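CAMK/CAMK2 protein kinase (Salpingoeca rosetta, PDB 5IG1) probably catalyses ATP-dependent phosphorylation of serine and threonine residues in proteins as a calcium/calmodulin-dependent kinase, its kinase domain forming most of this chain. Local coordinates at residues 113-118 with 210-214; 215-219 with 229-235. One frame throughout, in Å; residues are numbered along the deposited sequence.

Both contacts belong to the protein kinase domain and follow in series along the chain: contact 1 ends at G214 and contact 2 opens at Y215. Contact 1 sets the start of helix 115-134 against the end of helix 198-213; contact 2 folds the loop after that helix onto the end of helix 223-231. Their centres are about 19 Å apart, yet they touch through I210, whose CG1 lies 3.8 Å from Y215 O and packs on P216 as well. F297 of helix 288-302 touches both I210 and P216, bridging the junction. Both lie in the helical C-terminal lobe, away from K53, the predicted ATP-binding lysine.

Contact 1: residues 113-118 with 210-214; sequences YNEKDA and ILLVG
L211 meets Y113 and A118 along nearly its whole side chain. Its CB sits 4.0 Å from A118 CB and also borders Y113 OH. CG carries the two methyls on: CD1 reaches A118 O at 3.9 Å, and CD2 comes 3.4 Å from Y113 OH. The backbone of L211 takes part too, since Y113 OH donates a hydrogen bond to L211 O, which lies at the edge of the tyrosine ring and in its plane. The modelled distance of 2.4 Å from Y113 OH to L211 O is too short to be taken literally at this resolution. The ring extends to this carbonyl because Y113 CG lies anti to its backbone N (chi1 175°). Beside L211, L212 CD2 rests 3.9 Å from A118 CB and 4.1 Å from E115 CG, where the leucine and glutamate chains run aslant to each other. The carboxylate of E115 belongs to another network, with OE1 bonded to T246, W275 and G283 N. N114, at the N-cap of helix 115-134, accepts D117 N through OD1. This pairing of helix ends is part of the helical C-terminal lobe of protein kinases, where helix 198-213 corresponds to the central αF.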
# COMPACT_ATOMS: atom_id res chain seq x y z
N TYR A 113 12.93 -9.84 -13.91
CA TYR A 113 12.38 -8.65 -13.30
C TYR A 113 13.25 -7.48 -13.73
O TYR A 113 14.47 -7.51 -13.53
CB TYR A 113 12.32 -8.77 -11.78
CG TYR A 113 11.87 -7.52 -11.07
CD1 TYR A 113 10.54 -7.14 -11.09
CD2 TYR A 113 12.77 -6.74 -10.37
CE1 TYR A 113 10.12 -5.99 -10.44
CE2 TYR A 113 12.37 -5.60 -9.72
CZ TYR A 113 11.04 -5.22 -9.76
OH TYR A 113 10.62 -4.08 -9.11
N ASN A 114 12.64 -6.46 -14.32
CA ASN A 114 13.37 -5.33 -14.85
C ASN A 114 12.58 -4.06 -14.53
O ASN A 114 11.50 -4.10 -13.94
CB ASN A 114 13.61 -5.48 -16.35
CG ASN A 114 12.33 -5.62 -17.15
OD1 ASN A 114 11.27 -5.90 -16.60
ND2 ASN A 114 12.44 -5.43 -18.46
N GLU A 115 13.14 -2.92 -14.95
CA GLU A 115 12.49 -1.65 -14.66
C GLU A 115 11.11 -1.57 -15.28
O GLU A 115 10.25 -0.86 -14.77
CB GLU A 115 13.33 -0.48 -15.18
CG GLU A 115 14.59 -0.18 -14.41
CD GLU A 115 15.24 1.09 -14.93
OE1 GLU A 115 14.51 1.90 -15.54
OE2 GLU A 115 16.46 1.26 -14.74
N LYS A 116 10.89 -2.26 -16.40
CA LYS A 116 9.57 -2.23 -17.04
C LYS A 116 8.52 -2.87 -16.14
O LYS A 116 7.41 -2.33 -16.00
CB LYS A 116 9.63 -2.93 -18.40
CG LYS A 116 10.56 -2.25 -19.40
CD LYS A 116 10.54 -2.96 -20.73
CE LYS A 116 11.61 -2.41 -21.67
NZ LYS A 116 11.39 -0.98 -21.98
N ASP A 117 8.85 -4.00 -15.52
CA ASP A 117 7.94 -4.59 -14.54
C ASP A 117 7.69 -3.64 -13.38
O ASP A 117 6.55 -3.43 -12.96
CB ASP A 117 8.50 -5.92 -14.03
CG ASP A 117 8.67 -6.94 -15.14
OD1 ASP A 117 8.25 -6.65 -16.28
OD2 ASP A 117 9.22 -8.03 -14.87
N ALA A 118 8.77 -3.04 -12.86
CA ALA A 118 8.62 -2.10 -11.75
C ALA A 118 7.76 -0.91 -12.16
O ALA A 118 7.04 -0.34 -11.32
CB ALA A 118 9.99 -1.64 -11.27
N ILE A 210 12.83 0.80 -3.74
CA ILE A 210 12.97 -0.61 -3.41
C ILE A 210 12.78 -1.46 -4.65
O ILE A 210 13.63 -2.30 -5.00
CB ILE A 210 12.00 -1.00 -2.29
CG1 ILE A 210 12.15 -0.05 -1.11
CG2 ILE A 210 12.27 -2.42 -1.83
CD1 ILE A 210 11.06 -0.17 -0.07
N LEU A 211 11.69 -1.21 -5.38
CA LEU A 211 11.38 -1.94 -6.60
C LEU A 211 12.55 -2.00 -7.56
O LEU A 211 12.65 -2.95 -8.34
CB LEU A 211 10.17 -1.30 -7.31
CG LEU A 211 8.78 -1.54 -6.72
CD1 LEU A 211 7.69 -0.88 -7.56
CD2 LEU A 211 8.52 -3.03 -6.63
N LEU A 212 13.46 -1.02 -7.51
CA LEU A 212 14.58 -1.02 -8.43
C LEU A 212 15.81 -1.75 -7.88
O LEU A 212 16.50 -2.42 -8.66
CB LEU A 212 14.96 0.41 -8.80
CG LEU A 212 13.81 1.18 -9.47
CD1 LEU A 212 14.26 2.53 -9.97
CD2 LEU A 212 13.23 0.34 -10.60
N VAL A 213 16.08 -1.65 -6.58
CA VAL A 213 17.34 -2.17 -6.04
C VAL A 213 17.16 -3.15 -4.89
O VAL A 213 18.13 -3.84 -4.54
CB VAL A 213 18.29 -1.03 -5.61
CG1 VAL A 213 18.82 -0.25 -6.83
CG2 VAL A 213 17.61 -0.09 -4.61
N GLY A 214 16.00 -3.23 -4.24
CA GLY A 214 15.80 -4.24 -3.23
C GLY A 214 16.08 -3.81 -1.81
O GLY A 214 15.98 -4.64 -0.91

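Contact 2: residues 215-219 with 229-235; sequences YPPFW and QIKNCQY
F218 is wedged between P217 and I230 where the loop after helix 198-213 meets the Schellman motif closing helix 223-231, the αG helix of the kinase C-terminal lobe. I230 CG1 lies over one face of its ring, offset toward the rim, in a CH-pi contact 4.1 Å from the centroid; the two side chains cross at about a right angle. P217 CB stands over the centre of the opposite face. With CG anti to the carbonyl carbon (chi1 -42°), the ring brings CE1 to within 3.7 Å of Y235 CB. The two aromatic planes meet obliquely, at 78°. Replacing F218 by an alanine would remove the ring, and would probably open a gap between I230 CG1 and P217 CB and take an aromatic neighbour from Y235. The extended Q229 chain brings NE2 to 3.7 Å from F218 CA, and P217 CB touches Y235 CB at 3.7 Å. Farther out, V206 of helix 198-213 backs both P217 and F218, while W202 and I190 pack on I230. The Schellman turn, with C233 at positive phi, brings the chain round to Y235; Q234 N bonds to Q229 O at 2.8 Å. Water 1 lies between the two backbones, 2.6 Å from P217 O and 3.1 Å from Q234 O.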
# COMPACT_ATOMS: atom_id res chain seq x y z
N TYR A 215 16.44 -2.55 -1.58
CA TYR A 215 16.68 -2.04 -0.24
C TYR A 215 16.11 -0.63 -0.16
O TYR A 215 15.99 0.05 -1.18
CB TYR A 215 18.18 -2.02 0.11
CG TYR A 215 19.04 -1.23 -0.85
CD1 TYR A 215 19.26 0.13 -0.66
CD2 TYR A 215 19.66 -1.84 -1.92
CE1 TYR A 215 20.05 0.85 -1.52
CE2 TYR A 215 20.46 -1.12 -2.79
CZ TYR A 215 20.65 0.22 -2.58
OH TYR A 215 21.44 0.94 -3.44
N PRO A 216 15.72 -0.18 1.03
CA PRO A 216 15.06 1.12 1.15
C PRO A 216 16.07 2.25 1.12
O PRO A 216 17.25 2.05 1.46
CB PRO A 216 14.37 1.04 2.52
CG PRO A 216 15.25 0.11 3.30
CD PRO A 216 15.80 -0.88 2.33
N PRO A 217 15.66 3.46 0.71
CA PRO A 217 16.60 4.59 0.74
C PRO A 217 16.86 5.09 2.14
O PRO A 217 17.97 5.58 2.41
CB PRO A 217 15.90 5.65 -0.12
CG PRO A 217 14.45 5.35 0.06
CD PRO A 217 14.34 3.84 0.18
N PHE A 218 15.90 4.99 3.04
CA PHE A 218 16.06 5.41 4.43
C PHE A 218 15.96 4.15 5.28
O PHE A 218 14.88 3.59 5.47
CB PHE A 218 15.00 6.44 4.82
CG PHE A 218 14.74 7.47 3.77
CD1 PHE A 218 15.65 8.49 3.53
CD2 PHE A 218 13.59 7.43 3.01
CE1 PHE A 218 15.41 9.44 2.56
CE2 PHE A 218 13.34 8.38 2.04
CZ PHE A 218 14.25 9.39 1.82
N TRP A 219 17.10 3.69 5.78
CA TRP A 219 17.15 2.52 6.65
C TRP A 219 17.98 2.87 7.87
O TRP A 219 19.17 3.16 7.76
CB TRP A 219 17.74 1.30 5.94
CG TRP A 219 18.03 0.17 6.88
CD1 TRP A 219 19.23 -0.13 7.46
CD2 TRP A 219 17.10 -0.81 7.37
NE1 TRP A 219 19.11 -1.23 8.27
CE2 TRP A 219 17.81 -1.67 8.23
CE3 TRP A 219 15.74 -1.05 7.15
CZ2 TRP A 219 17.21 -2.74 8.88
CZ3 TRP A 219 15.14 -2.12 7.80
CH2 TRP A 219 15.88 -2.95 8.65
N GLN A 229 17.11 11.22 8.75
CA GLN A 229 17.43 10.96 7.35
C GLN A 229 16.28 11.36 6.44
O GLN A 229 16.50 11.88 5.34
CB GLN A 229 17.75 9.47 7.14
CG GLN A 229 18.98 8.93 7.84
CD GLN A 229 19.13 7.43 7.64
OE1 GLN A 229 19.58 6.71 8.53
NE2 GLN A 229 18.77 6.96 6.45
N ILE A 230 15.04 11.11 6.87
CA ILE A 230 13.90 11.42 6.03
C ILE A 230 13.70 12.93 5.93
O ILE A 230 13.44 13.46 4.85
CB ILE A 230 12.64 10.71 6.56
CG1 ILE A 230 12.82 9.19 6.46
CG2 ILE A 230 11.40 11.19 5.82
CD1 ILE A 230 11.63 8.38 6.93
N LYS A 231 13.82 13.64 7.06
CA LYS A 231 13.62 15.08 7.05
C LYS A 231 14.64 15.77 6.15
O LYS A 231 14.29 16.60 5.31
CB LYS A 231 13.69 15.64 8.47
CG LYS A 231 12.51 15.27 9.35
CD LYS A 231 12.52 16.04 10.66
CE LYS A 231 13.68 15.65 11.55
NZ LYS A 231 13.65 16.39 12.84
N ASN A 232 15.92 15.43 6.32
CA ASN A 232 16.98 16.02 5.52
C ASN A 232 17.11 15.36 4.15
O ASN A 232 18.00 15.75 3.39
CB ASN A 232 18.32 15.93 6.26
CG ASN A 232 18.30 16.69 7.57
OD1 ASN A 232 18.71 17.85 7.63
ND2 ASN A 232 17.83 16.04 8.63
N CYS A 233 16.26 14.39 3.84
CA CYS A 233 16.26 13.72 2.53
C CYS A 233 17.63 13.12 2.23
O CYS A 233 18.17 13.26 1.13
CB CYS A 233 15.82 14.69 1.43
SG CYS A 233 15.13 13.88 -0.01
N GLN A 234 18.20 12.43 3.22
CA GLN A 234 19.53 11.84 3.12
C GLN A 234 19.40 10.43 2.56
O GLN A 234 19.24 9.44 3.28
CB GLN A 234 20.23 11.84 4.48
CG GLN A 234 20.55 13.22 5.01
CD GLN A 234 21.51 13.97 4.11
OE1 GLN A 234 21.32 15.15 3.82
NE2 GLN A 234 22.55 13.28 3.65
N TYR A 235 19.48 10.33 1.23
CA TYR A 235 19.53 9.05 0.54
C TYR A 235 20.39 9.24 -0.70
O TYR A 235 20.69 10.36 -1.10
CB TYR A 235 18.13 8.54 0.18
CG TYR A 235 17.54 9.26 -0.99
CD1 TYR A 235 16.89 10.48 -0.83
CD2 TYR A 235 17.65 8.74 -2.28
CE1 TYR A 235 16.35 11.15 -1.91
CE2 TYR A 235 17.12 9.40 -3.36
CZ TYR A 235 16.47 10.60 -3.17
OH TYR A 235 15.95 11.26 -4.26
O HOH W 1 20.05 6.46 3.68